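PDB 1Y9Z: alkaline serine protease from Pseudoalteromonas sp., which probably hydrolyses peptide bonds in proteins as a cold-adapted, subtilisin-like serine endopeptidase. Local coordinates for residues Ser287-Ile292 with Asn319-Asp324; His234-Pro239 with Ala325-Thr330; Asn124-Ser129 with Val151-Ala156; Cys27-Gly32 with Met128-Ser133. All blocks are in the same frame, centred on the assembly; numbering follows the deposited sequence.

Contact 1 of 4, residues Ser287-Ile292 with Asn319-Asp324; sequences SSYPEI and NPFLVD
I292 sits across strand 321-323 with its CB 3.3 Å from V323 O, while its CD1 touches L322 CD1 and D324 OD2. The D324 carboxylate is itself held by the amides of I329 and D328 and by R236. Beside it, Y289 lays its CB against V323 CG2 at 3.5 Å, and the CG2 methyl also approaches the root of the phenol ring. The Y289 and F321 side chains point the same way, and CE1 of the tyrosine comes to 3.9 Å from CD1 of the phenylalanine. Their planes stand at 89° with centroids 6.0 Å apart; the rings meet obliquely, neither stacked nor edge-to-face. E291 leaves its backbone with CG anti to N (chi1 -163°) and then bends at chi2, which brings its carboxylate onto the P320 ring, CD to CG 3.4 Å. The polar end of E291 is satisfied beyond, in a salt bridge from OE2 to R281.

Where the two backbones fail to meet directly, water 1 joins them. It accepts from I292 N and, at 2.9 Å, from V323 N, and donates to Y289 O at 2.7 Å, an acceptor that has competitors for the water's protons. Further out, Q285 takes the amide of F321, and strand 232-240 holds L322 through N235 and L237. The contact therefore packs the start of helix 291-300 on strand 321-323, which pairs with strand 232-240 in the inserted barrel domain, with one water matching amides and carbonyl that the chain itself leaves apart.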
loop_
_atom_site.group_PDB
_atom_site.type_symbol
_atom_site.label_atom_id
_atom_site.label_comp_id
_atom_site.label_asym_id
_atom_site.label_seq_id
_atom_site.Cartn_x
_atom_site.Cartn_y
_atom_site.Cartn_z
ATOM N N SER A 287 11.568 -16.550 -1.347
ATOM C CA SER A 287 11.789 -17.634 -2.292
ATOM C C SER A 287 10.730 -18.707 -2.058
ATOM O O SER A 287 10.487 -19.555 -2.917
ATOM C CB SER A 287 13.190 -18.223 -2.105
ATOM O OG SER A 287 13.395 -18.632 -0.764
ATOM N N SER A 288 10.100 -18.656 -0.887
ATOM C CA SER A 288 9.056 -19.608 -0.519
ATOM C C SER A 288 7.940 -18.887 0.236
ATOM O O SER A 288 8.006 -17.679 0.444
ATOM C CB SER A 288 9.631 -20.721 0.359
ATOM O OG SER A 288 10.065 -20.214 1.609
ATOM N N TYR A 289 6.926 -19.641 0.646
ATOM C CA TYR A 289 5.783 -19.093 1.375
ATOM C C TYR A 289 5.570 -19.935 2.634
ATOM O O TYR A 289 4.702 -20.806 2.672
ATOM C CB TYR A 289 4.548 -19.139 0.476
ATOM C CG TYR A 289 4.731 -18.363 -0.809
ATOM C CD1 TYR A 289 4.634 -16.973 -0.825
ATOM C CD2 TYR A 289 5.046 -19.013 -2.003
ATOM C CE1 TYR A 289 4.849 -16.245 -1.996
ATOM C CE2 TYR A 289 5.264 -18.296 -3.179
ATOM C CZ TYR A 289 5.165 -16.912 -3.168
ATOM O OH TYR A 289 5.391 -16.197 -4.321
ATOM N N PRO A 290 6.362 -19.665 3.687
ATOM C CA PRO A 290 6.335 -20.357 4.980
ATOM C C PRO A 290 5.247 -20.007 5.997
ATOM O O PRO A 290 5.210 -20.599 7.075
ATOM C CB PRO A 290 7.720 -20.063 5.535
ATOM C CG PRO A 290 7.909 -18.643 5.120
ATOM C CD PRO A 290 7.431 -18.648 3.675
ATOM N N GLU A 291 4.371 -19.062 5.675
ATOM C CA GLU A 291 3.328 -18.667 6.618
ATOM C C GLU A 291 2.564 -19.864 7.192
ATOM O O GLU A 291 2.202 -19.874 8.369
ATOM C CB GLU A 291 2.342 -17.704 5.948
ATOM C CG GLU A 291 1.476 -16.920 6.930
ATOM C CD GLU A 291 2.280 -15.936 7.769
ATOM O OE1 GLU A 291 1.689 -15.246 8.627
ATOM O OE2 GLU A 291 3.511 -15.847 7.571
ATOM N N ILE A 292 2.337 -20.874 6.358
ATOM C CA ILE A 292 1.603 -22.070 6.765
ATOM C C ILE A 292 2.239 -22.864 7.909
ATOM O O ILE A 292 1.543 -23.558 8.650
ATOM C CB ILE A 292 1.398 -23.020 5.556
ATOM C CG1 ILE A 292 0.500 -24.197 5.951
ATOM C CG2 ILE A 292 2.744 -23.527 5.057
ATOM C CD1 ILE A 292 -0.910 -23.790 6.339
ATOM N N ASN A 319 1.855 -9.013 5.275
ATOM C CA ASN A 319 0.590 -9.454 4.690
ATOM C C ASN A 319 0.995 -10.520 3.671
ATOM O O ASN A 319 0.835 -10.337 2.466
ATOM C CB ASN A 319 -0.095 -8.277 3.984
ATOM C CG ASN A 319 -1.341 -8.689 3.211
ATOM O OD1 ASN A 319 -1.739 -8.015 2.256
ATOM N ND2 ASN A 319 -1.966 -9.782 3.623
ATOM N N PRO A 320 1.522 -11.656 4.151
ATOM C CA PRO A 320 1.963 -12.742 3.274
ATOM C C PRO A 320 0.877 -13.661 2.749
ATOM O O PRO A 320 -0.252 -13.661 3.240
ATOM C CB PRO A 320 2.943 -13.495 4.154
ATOM C CG PRO A 320 2.241 -13.459 5.480
ATOM C CD PRO A 320 1.732 -12.015 5.568
ATOM N N PHE A 321 1.231 -14.447 1.740
ATOM C CA PHE A 321 0.302 -15.412 1.182
ATOM C C PHE A 321 0.313 -16.623 2.103
ATOM O O PHE A 321 1.377 -17.159 2.420
ATOM C CB PHE A 321 0.734 -15.861 -0.217
ATOM C CG PHE A 321 0.535 -14.825 -1.281
ATOM C CD1 PHE A 321 1.605 -14.072 -1.748
ATOM C CD2 PHE A 321 -0.727 -14.606 -1.824
ATOM C CE1 PHE A 321 1.423 -13.113 -2.743
ATOM C CE2 PHE A 321 -0.922 -13.650 -2.819
ATOM C CZ PHE A 321 0.156 -12.902 -3.279
ATOM N N LEU A 322 -0.865 -17.033 2.557
ATOM C CA LEU A 322 -0.969 -18.212 3.403
ATOM C C LEU A 322 -1.288 -19.351 2.450
ATOM O O LEU A 322 -2.456 -19.635 2.169
ATOM C CB LEU A 322 -2.091 -18.060 4.436
ATOM C CG LEU A 322 -2.401 -19.313 5.269
ATOM C CD1 LEU A 322 -1.156 -19.782 6.009
ATOM C CD2 LEU A 322 -3.521 -19.006 6.252
ATOM N N VAL A 323 -0.242 -19.975 1.919
ATOM C CA VAL A 323 -0.405 -21.084 0.989
ATOM C C VAL A 323 -0.775 -22.320 1.801
ATOM O O VAL A 323 0.052 -22.876 2.521
ATOM C CB VAL A 323 0.895 -21.334 0.198
ATOM C CG1 VAL A 323 0.682 -22.438 -0.822
ATOM C CG2 VAL A 323 1.326 -20.053 -0.496
ATOM N N ASP A 324 -2.033 -22.731 1.677
ATOM C CA ASP A 324 -2.573 -23.872 2.410
ATOM C C ASP A 324 -2.852 -25.038 1.459
ATOM O O ASP A 324 -3.987 -25.244 1.027
ATOM C CB ASP A 324 -3.862 -23.429 3.108
ATOM C CG ASP A 324 -4.298 -24.372 4.208
ATOM O OD1 ASP A 324 -5.337 -24.084 4.837
ATOM O OD2 ASP A 324 -3.617 -25.387 4.454
HETATM O O HOH W 1 2.161 -20.275 3.448
#

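Contact 2 of 4, residues His234-Pro239 with Ala325-Thr330; sequences HNRLTP and ANSDIT
R236 reaches from strand 232-240 to the loop 325-330 and has the largest share of the contact, meeting S327 and I329 near its tip. CB sets out toward the loop, and CG, anti to the backbone N (chi1 179°), starts a fully extended run to NE that has L322 of the neighbouring strand for company. CD is the first atom to meet the loop, 3.5 Å from I329 O. There chi4 of -99° turns the guanidinium across the line of the chain, and the group is sandwiched: I329 O lies over one face, 3.1 Å from CZ, and T238 CG2 sits 3.5 Å above the centre of the other. NE comes nearer still, 2.9 Å from I329 O, but at a poor angle, and its true partner is D324, in a salt bridge to OD1. NH1 lies against S327 CA at 3.4 Å, a packing contact at the guanidinium edge, with its hydrogen bond going elsewhere, and NH2 bonds to A247 O. Nearby, T238 CG2 also touches S327 OG, and P239 CD packs on A325 O at 3.4 Å.

A leucine in place of R236 would probably leave D324 without its charged mate and A247 O without the guanidinium N-H, letting the loop around S327 shift. Since D324 also binds the amides of D328 and I329, the arginine and aspartate together tie the turn after strand 321-323 to the barrel sheet, and carbonyl polarity over the cationic face probably adds a modest electrostatic pull.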
loop_
_atom_site.group_PDB
_atom_site.type_symbol
_atom_site.label_atom_id
_atom_site.label_comp_id
_atom_site.label_asym_id
_atom_site.label_seq_id
_atom_site.Cartn_x
_atom_site.Cartn_y
_atom_site.Cartn_z
ATOM N N HIS A 234 -5.418 -13.193 7.186
ATOM C CA HIS A 234 -4.572 -14.049 6.359
ATOM C C HIS A 234 -5.062 -14.223 4.933
ATOM O O HIS A 234 -6.190 -14.664 4.698
ATOM C CB HIS A 234 -4.406 -15.437 6.983
ATOM C CG HIS A 234 -3.178 -15.585 7.826
ATOM N ND1 HIS A 234 -2.019 -14.878 7.590
ATOM C CD2 HIS A 234 -2.910 -16.403 8.871
ATOM C CE1 HIS A 234 -1.092 -15.254 8.453
ATOM N NE2 HIS A 234 -1.608 -16.179 9.241
ATOM N N ASN A 235 -4.202 -13.875 3.980
ATOM C CA ASN A 235 -4.519 -14.017 2.567
ATOM C C ASN A 235 -4.326 -15.496 2.244
ATOM O O ASN A 235 -3.284 -15.902 1.731
ATOM C CB ASN A 235 -3.567 -13.161 1.726
ATOM C CG ASN A 235 -3.934 -13.150 0.254
ATOM O OD1 ASN A 235 -3.208 -12.594 -0.571
ATOM N ND2 ASN A 235 -5.063 -13.758 -0.082
ATOM N N ARG A 236 -5.338 -16.295 2.569
ATOM C CA ARG A 236 -5.303 -17.735 2.356
ATOM C C ARG A 236 -5.562 -18.171 0.923
ATOM O O ARG A 236 -6.483 -17.686 0.262
ATOM C CB ARG A 236 -6.316 -18.411 3.287
ATOM C CG ARG A 236 -6.411 -19.927 3.157
ATOM C CD ARG A 236 -7.215 -20.490 4.325
ATOM N NE ARG A 236 -7.380 -21.941 4.288
ATOM C CZ ARG A 236 -8.471 -22.560 3.845
ATOM N NH1 ARG A 236 -8.533 -23.886 3.854
ATOM N NH2 ARG A 236 -9.501 -21.858 3.392
ATOM N N LEU A 237 -4.734 -19.101 0.457
ATOM C CA LEU A 237 -4.843 -19.654 -0.885
ATOM C C LEU A 237 -4.862 -21.175 -0.784
ATOM O O LEU A 237 -4.088 -21.760 -0.028
ATOM C CB LEU A 237 -3.642 -19.238 -1.739
ATOM C CG LEU A 237 -3.307 -17.753 -1.895
ATOM C CD1 LEU A 237 -2.043 -17.616 -2.733
ATOM C CD2 LEU A 237 -4.465 -17.021 -2.550
ATOM N N THR A 238 -5.752 -21.810 -1.537
ATOM C CA THR A 238 -5.844 -23.265 -1.543
ATOM C C THR A 238 -5.804 -23.741 -2.990
ATOM O O THR A 238 -6.051 -22.964 -3.912
ATOM C CB THR A 238 -7.145 -23.763 -0.872
ATOM O OG1 THR A 238 -8.281 -23.237 -1.567
ATOM C CG2 THR A 238 -7.186 -23.329 0.584
ATOM N N PRO A 239 -5.485 -25.025 -3.212
ATOM C CA PRO A 239 -5.419 -25.565 -4.572
ATOM C C PRO A 239 -6.692 -25.383 -5.395
ATOM O O PRO A 239 -7.805 -25.554 -4.897
ATOM C CB PRO A 239 -5.074 -27.037 -4.341
ATOM C CG PRO A 239 -5.659 -27.318 -2.989
ATOM C CD PRO A 239 -5.261 -26.088 -2.217
ATOM N N ALA A 325 -1.808 -25.799 1.147
ATOM C CA ALA A 325 -1.905 -26.931 0.232
ATOM C C ALA A 325 -2.996 -27.946 0.566
ATOM O O ALA A 325 -3.722 -28.393 -0.321
ATOM C CB ALA A 325 -0.556 -27.638 0.144
ATOM N N ASN A 326 -3.108 -28.314 1.839
ATOM C CA ASN A 326 -4.106 -29.295 2.255
ATOM C C ASN A 326 -5.374 -28.674 2.831
ATOM O O ASN A 326 -6.221 -29.381 3.381
ATOM C CB ASN A 326 -3.495 -30.256 3.278
ATOM C CG ASN A 326 -2.279 -30.984 2.739
ATOM O OD1 ASN A 326 -2.349 -31.652 1.706
ATOM N ND2 ASN A 326 -1.157 -30.860 3.438
ATOM N N SER A 327 -5.505 -27.357 2.701
ATOM C CA SER A 327 -6.676 -26.647 3.208
ATOM C C SER A 327 -6.912 -26.991 4.676
ATOM O O SER A 327 -8.032 -27.308 5.081
ATOM C CB SER A 327 -7.914 -27.020 2.388
ATOM O OG SER A 327 -7.724 -26.736 1.013
ATOM N N ASP A 328 -5.846 -26.915 5.467
ATOM C CA ASP A 328 -5.904 -27.229 6.890
ATOM C C ASP A 328 -6.392 -26.074 7.759
ATOM O O ASP A 328 -7.019 -26.294 8.794
ATOM C CB ASP A 328 -4.520 -27.669 7.372
ATOM C CG ASP A 328 -3.999 -28.877 6.621
ATOM O OD1 ASP A 328 -2.783 -29.147 6.702
ATOM O OD2 ASP A 328 -4.806 -29.560 5.957
ATOM N N ILE A 329 -6.101 -24.845 7.343
ATOM C CA ILE A 329 -6.503 -23.677 8.115
ATOM C C ILE A 329 -7.950 -23.285 7.838
ATOM O O ILE A 329 -8.232 -22.444 6.983
ATOM C CB ILE A 329 -5.581 -22.478 7.816
ATOM C CG1 ILE A 329 -4.117 -22.933 7.851
ATOM C CG2 ILE A 329 -5.818 -21.376 8.838
ATOM C CD1 ILE A 329 -3.705 -23.618 9.149
ATOM N N THR A 330 -8.862 -23.908 8.579
ATOM C CA THR A 330 -10.289 -23.659 8.436
ATOM C C THR A 330 -10.814 -22.731 9.529
ATOM O O THR A 330 -12.023 -22.551 9.676
ATOM C CB THR A 330 -11.076 -24.981 8.483
ATOM O OG1 THR A 330 -10.711 -25.711 9.660
ATOM C CG2 THR A 330 -10.771 -25.825 7.252
#

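Contact 3 of 4, residues Asn124-Ser129 with Val151-Ala156. With PMS (phenylmethanesulfonic acid), chain H.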
loop_
_atom_site.group_PDB
_atom_site.type_symbol
_atom_site.label_atom_id
_atom_site.label_comp_id
_atom_site.label_asym_id
_atom_site.label_seq_id
_atom_site.Cartn_x
_atom_site.Cartn_y
_atom_site.Cartn_z
ATOM N N ASN A 124 -0.629 18.655 -12.404
ATOM C CA ASN A 124 0.716 19.131 -12.094
ATOM C C ASN A 124 1.521 17.876 -11.785
ATOM O O ASN A 124 2.722 17.806 -12.043
ATOM C CB ASN A 124 0.718 20.025 -10.854
ATOM C CG ASN A 124 -0.147 21.251 -11.017
ATOM O OD1 ASN A 124 -1.116 21.439 -10.282
ATOM N ND2 ASN A 124 0.200 22.100 -11.976
ATOM N N VAL A 125 0.835 16.891 -11.210
ATOM C CA VAL A 125 1.436 15.617 -10.848
ATOM C C VAL A 125 0.634 14.495 -11.495
ATOM O O VAL A 125 -0.596 14.508 -11.469
ATOM C CB VAL A 125 1.413 15.394 -9.313
ATOM C CG1 VAL A 125 2.036 14.045 -8.968
ATOM C CG2 VAL A 125 2.150 16.523 -8.606
ATOM N N VAL A 126 1.335 13.542 -12.100
ATOM C CA VAL A 126 0.685 12.395 -12.718
ATOM C C VAL A 126 1.268 11.167 -12.037
ATOM O O VAL A 126 2.477 10.921 -12.105
ATOM C CB VAL A 126 0.946 12.335 -14.236
ATOM C CG1 VAL A 126 0.323 11.076 -14.820
ATOM C CG2 VAL A 126 0.352 13.569 -14.911
ATOM N N THR A 127 0.409 10.411 -11.361
ATOM C CA THR A 127 0.848 9.229 -10.640
ATOM C C THR A 127 0.369 7.965 -11.354
ATOM O O THR A 127 -0.810 7.826 -11.699
ATOM C CB THR A 127 0.361 9.304 -9.166
ATOM O OG1 THR A 127 0.963 8.255 -8.402
ATOM C CG2 THR A 127 -1.155 9.209 -9.085
ATOM N N MET A 128 1.306 7.051 -11.581
ATOM C CA MET A 128 1.026 5.825 -12.312
ATOM C C MET A 128 1.468 4.560 -11.589
ATOM O O MET A 128 2.637 4.166 -11.649
ATOM C CB MET A 128 1.700 5.918 -13.685
ATOM C CG MET A 128 1.257 7.154 -14.464
ATOM S SD MET A 128 2.250 7.576 -15.917
ATOM C CE MET A 128 3.621 8.424 -15.154
ATOM N N SER A 129 0.526 3.928 -10.896
ATOM C CA SER A 129 0.804 2.687 -10.185
ATOM C C SER A 129 0.565 1.565 -11.179
ATOM O O SER A 129 -0.341 0.748 -11.023
ATOM C CB SER A 129 -0.119 2.544 -8.975
ATOM O OG SER A 129 0.271 3.429 -7.941
ATOM N N VAL A 151 5.528 19.033 -15.516
ATOM C CA VAL A 151 4.662 18.012 -14.928
ATOM C C VAL A 151 5.496 16.946 -14.226
ATOM O O VAL A 151 6.377 16.341 -14.837
ATOM C CB VAL A 151 3.792 17.331 -16.004
ATOM C CG1 VAL A 151 2.892 16.280 -15.360
ATOM C CG2 VAL A 151 2.963 18.372 -16.734
ATOM N N LEU A 152 5.223 16.724 -12.943
ATOM C CA LEU A 152 5.952 15.723 -12.169
ATOM C C LEU A 152 5.340 14.347 -12.419
ATOM O O LEU A 152 4.142 14.139 -12.202
ATOM C CB LEU A 152 5.902 16.063 -10.672
ATOM C CG LEU A 152 6.672 15.161 -9.699
ATOM C CD1 LEU A 152 8.160 15.184 -10.017
ATOM C CD2 LEU A 152 6.436 15.645 -8.275
ATOM N N LEU A 153 6.173 13.415 -12.877
ATOM C CA LEU A 153 5.744 12.056 -13.188
ATOM C C LEU A 153 6.301 11.068 -12.168
ATOM O O LEU A 153 7.507 11.042 -11.907
ATOM C CB LEU A 153 6.217 11.679 -14.595
ATOM C CG LEU A 153 5.855 12.675 -15.702
ATOM C CD1 LEU A 153 6.504 12.244 -17.006
ATOM C CD2 LEU A 153 4.339 12.765 -15.852
ATOM N N ILE A 154 5.419 10.246 -11.608
ATOM C CA ILE A 154 5.797 9.272 -10.590
ATOM C C ILE A 154 5.147 7.924 -10.906
ATOM O O ILE A 154 3.968 7.868 -11.247
ATOM C CB ILE A 154 5.344 9.776 -9.197
ATOM C CG1 ILE A 154 5.993 11.137 -8.915
ATOM C CG2 ILE A 154 5.714 8.774 -8.115
ATOM C CD1 ILE A 154 5.427 11.862 -7.708
ATOM N N ALA A 155 5.917 6.841 -10.800
ATOM C CA ALA A 155 5.394 5.513 -11.109
ATOM C C ALA A 155 6.023 4.391 -10.290
ATOM O O ALA A 155 7.106 4.545 -9.719
ATOM C CB ALA A 155 5.567 5.229 -12.598
ATOM N N ALA A 156 5.341 3.250 -10.268
ATOM C CA ALA A 156 5.772 2.074 -9.513
ATOM C C ALA A 156 6.896 1.277 -10.168
ATOM O O ALA A 156 6.866 1.009 -11.367
ATOM C CB ALA A 156 4.574 1.162 -9.269
HETATM C C PMS H . 1.025 -3.259 -10.064
HETATM S S PMS H . 2.010 -1.880 -9.429
HETATM C C1 PMS H . 0.461 -3.019 -11.487
HETATM C C2 PMS H . 1.255 -3.444 -12.613
HETATM C C3 PMS H . 0.772 -3.243 -13.945
HETATM C C4 PMS H . -0.520 -2.607 -14.104
HETATM C C5 PMS H . -1.305 -2.187 -13.003
HETATM C C6 PMS H . -0.864 -2.367 -11.655
HETATM O O2S PMS H . 2.745 -1.311 -10.554
HETATM O O1S PMS H . 2.930 -2.360 -8.425
#
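V126 turns CG1 anti to its backbone N (chi1 176°), which leaves CG2 beside that N, where it meets V151 CG1 at 3.7 Å. M128 instead carries CG beside N and bends at chi3 (-81°), folding CE back toward L153 CB at 4.2 Å. On this same face L153 CD2 lies alongside V126 CB, 3.8 Å away, and the small A155 sits under the M128 chain. On the other face V125 and T127 pack on helix 368-385, where T127 OG1 finds S376, and I154 packs on strand 174-180.

Five backbone hydrogen bonds zip the two strands together in parallel register. V126 N to L152 O (2.9 Å) is the straightest at 168°, whereas A156 N to M128 O stretches to 3.2 Å with the donor tilted from the carbonyl plane. This is the neighbouring-strand pairing of a beta-alpha-beta unit, with helix 137-148 making the crossover.

At the C-terminal ends the strands open onto the ligand: S129 O approaches PMS C6 at 3.2 Å and A156 CB approaches O2S at 3.3 Å. The ladder carries on to A156 N, which probably sets the spacing of S129 and A156 at the ligand.

Contact 4 of 4, residues Cys27-Gly32 with Met128-Ser133; sequences CIIDSG and MSLGGS. With PMS (phenylmethanesulfonic acid), chain H.
I29 packs side by side with M128, its CD1 against CG of the methionine at 4.1 Å, and spreads CG2 to L130 CD2 at 3.9 Å. I29 keeps CG1 beside its backbone N (chi1 -63°), leaving CG2 to lean to the leucine, and helix 110-119 closes over this apolar cluster. L130 CD2 also rests on I29 O.

Tightness ends one residue along. Between D30 and S129 the closest direct approach is OD2 to CB at 3.6 Å, and water 2 spans what remains. It accepts from S129 N at 2.9 Å and bonds to I29 O and D30 OD2, acceptors that with others nearby outnumber its protons.

Strand 25-30 is a parallel strand of the subtilisin-like domain, flanked by strands 92-100 and 125-128, with D30 at its C-terminal end. OD1 of D30 binds H65 ND1, an arrangement consistent with the aspartate and histidine of the subtilase catalytic triad, with S369 beside the bound phenylmethanesulfonic acid. The same OD1 takes S31 N at 2.7 Å through its anti lone pair. An alanine in place of D30 would probably leave H65 ND1 and S31 N without their acceptor and weaken the water's hold at S129.

After M128 the chain leaves the strand, and L130 and G131 line the ligand pocket: L130 CB lies 3.7 Å from PMS C4, and G131 N lies 3.5 Å from C3.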
loop_
_atom_site.group_PDB
_atom_site.type_symbol
_atom_site.label_atom_id
_atom_site.label_comp_id
_atom_site.label_asym_id
_atom_site.label_seq_id
_atom_site.Cartn_x
_atom_site.Cartn_y
_atom_site.Cartn_z
ATOM N N CYS A 27 -3.254 13.714 -10.990
ATOM C CA CYS A 27 -4.023 12.826 -11.849
ATOM C C CYS A 27 -3.620 11.389 -11.607
ATOM O O CYS A 27 -2.438 11.046 -11.671
ATOM C CB CYS A 27 -3.775 13.173 -13.309
ATOM S SG CYS A 27 -4.879 12.399 -14.535
ATOM N N ILE A 28 -4.617 10.558 -11.332
ATOM C CA ILE A 28 -4.399 9.145 -11.073
ATOM C C ILE A 28 -4.784 8.327 -12.302
ATOM O O ILE A 28 -5.963 8.229 -12.654
ATOM C CB ILE A 28 -5.250 8.661 -9.880
ATOM C CG1 ILE A 28 -4.976 9.531 -8.651
ATOM C CG2 ILE A 28 -4.928 7.213 -9.570
ATOM C CD1 ILE A 28 -5.913 9.254 -7.484
ATOM N N ILE A 29 -3.781 7.764 -12.970
ATOM C CA ILE A 29 -4.019 6.918 -14.138
ATOM C C ILE A 29 -4.056 5.514 -13.552
ATOM O O ILE A 29 -3.029 4.976 -13.133
ATOM C CB ILE A 29 -2.874 7.049 -15.164
ATOM C CG1 ILE A 29 -2.815 8.489 -15.684
ATOM C CG2 ILE A 29 -3.078 6.065 -16.309
ATOM C CD1 ILE A 29 -1.748 8.727 -16.743
ATOM N N ASP A 30 -5.244 4.921 -13.512
ATOM C CA ASP A 30 -5.380 3.611 -12.897
ATOM C C ASP A 30 -6.698 2.942 -13.303
ATOM O O ASP A 30 -7.196 3.163 -14.408
ATOM C CB ASP A 30 -5.299 3.783 -11.373
ATOM C CG ASP A 30 -4.646 2.603 -10.679
ATOM O OD1 ASP A 30 -5.200 1.490 -10.763
ATOM O OD2 ASP A 30 -3.582 2.790 -10.044
ATOM N N SER A 31 -7.271 2.144 -12.403
ATOM C CA SER A 31 -8.510 1.425 -12.706
ATOM C C SER A 31 -9.808 2.114 -12.298
ATOM O O SER A 31 -10.828 1.453 -12.105
ATOM C CB SER A 31 -8.476 0.030 -12.075
ATOM O OG SER A 31 -8.669 0.084 -10.668
ATOM N N GLY A 32 -9.791 3.433 -12.166
ATOM C CA GLY A 32 -11.019 4.102 -11.786
ATOM C C GLY A 32 -11.058 4.485 -10.322
ATOM O O GLY A 32 -10.176 4.128 -9.542
ATOM N N MET A 128 1.306 7.051 -11.581
ATOM C CA MET A 128 1.026 5.825 -12.312
ATOM C C MET A 128 1.468 4.560 -11.589
ATOM O O MET A 128 2.637 4.166 -11.649
ATOM C CB MET A 128 1.700 5.918 -13.685
ATOM C CG MET A 128 1.257 7.154 -14.464
ATOM S SD MET A 128 2.250 7.576 -15.917
ATOM C CE MET A 128 3.621 8.424 -15.154
ATOM N N SER A 129 0.526 3.928 -10.896
ATOM C CA SER A 129 0.804 2.687 -10.185
ATOM C C SER A 129 0.565 1.565 -11.179
ATOM O O SER A 129 -0.341 0.748 -11.023
ATOM C CB SER A 129 -0.119 2.544 -8.975
ATOM O OG SER A 129 0.271 3.429 -7.941
ATOM N N LEU A 130 1.396 1.552 -12.215
ATOM C CA LEU A 130 1.304 0.573 -13.285
ATOM C C LEU A 130 2.654 0.473 -13.972
ATOM O O LEU A 130 3.507 1.346 -13.813
ATOM C CB LEU A 130 0.230 1.010 -14.289
ATOM C CG LEU A 130 0.393 2.392 -14.934
ATOM C CD1 LEU A 130 1.317 2.295 -16.142
ATOM C CD2 LEU A 130 -0.964 2.918 -15.373
ATOM N N GLY A 131 2.845 -0.593 -14.740
ATOM C CA GLY A 131 4.104 -0.761 -15.434
ATOM C C GLY A 131 4.095 -1.890 -16.439
ATOM O O GLY A 131 3.319 -2.841 -16.324
ATOM N N GLY A 132 4.964 -1.761 -17.435
ATOM C CA GLY A 132 5.104 -2.765 -18.470
ATOM C C GLY A 132 6.587 -2.984 -18.703
ATOM O O GLY A 132 7.408 -2.156 -18.311
ATOM N N SER A 133 6.939 -4.089 -19.344
ATOM C CA SER A 133 8.343 -4.395 -19.591
ATOM C C SER A 133 8.944 -3.673 -20.796
ATOM O O SER A 133 10.156 -3.468 -20.856
ATOM C CB SER A 133 8.518 -5.905 -19.758
ATOM O OG SER A 133 7.687 -6.399 -20.792
HETATM C C PMS H . 1.025 -3.259 -10.064
HETATM S S PMS H . 2.010 -1.880 -9.429
HETATM C C1 PMS H . 0.461 -3.019 -11.487
HETATM C C2 PMS H . 1.255 -3.444 -12.613
HETATM C C3 PMS H . 0.772 -3.243 -13.945
HETATM C C4 PMS H . -0.520 -2.607 -14.104
HETATM C C5 PMS H . -1.305 -2.187 -13.003
HETATM C C6 PMS H . -0.864 -2.367 -11.655
HETATM O O2S PMS H . 2.745 -1.311 -10.554
HETATM O O1S PMS H . 2.930 -2.360 -8.425
HETATM O O HOH W 2 -2.103 5.035 -10.492
#

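The four contacts form two pairs at separate places in the chain. Contacts 3 and 4 share M128 and S129, have centres about 9 Å apart, and lie in the parallel sheet of the catalytic alpha/beta domain, where strand 125-128 stands between strands 25-30 and 152-156; both touch the bound ligand. Contacts 1 and 2, centres about 10 Å apart, belong to the inserted barrel, joined through neighbouring strands 321-323 and 232-240, with contact 1 nested in the loop that contact 2 closes. The pairs follow in series, their centres 27 to 37 Å apart. The sheet strands precede the insert, while S369 and helix 368-385 follow it, so the catalytic domain is completed only after the chain returns.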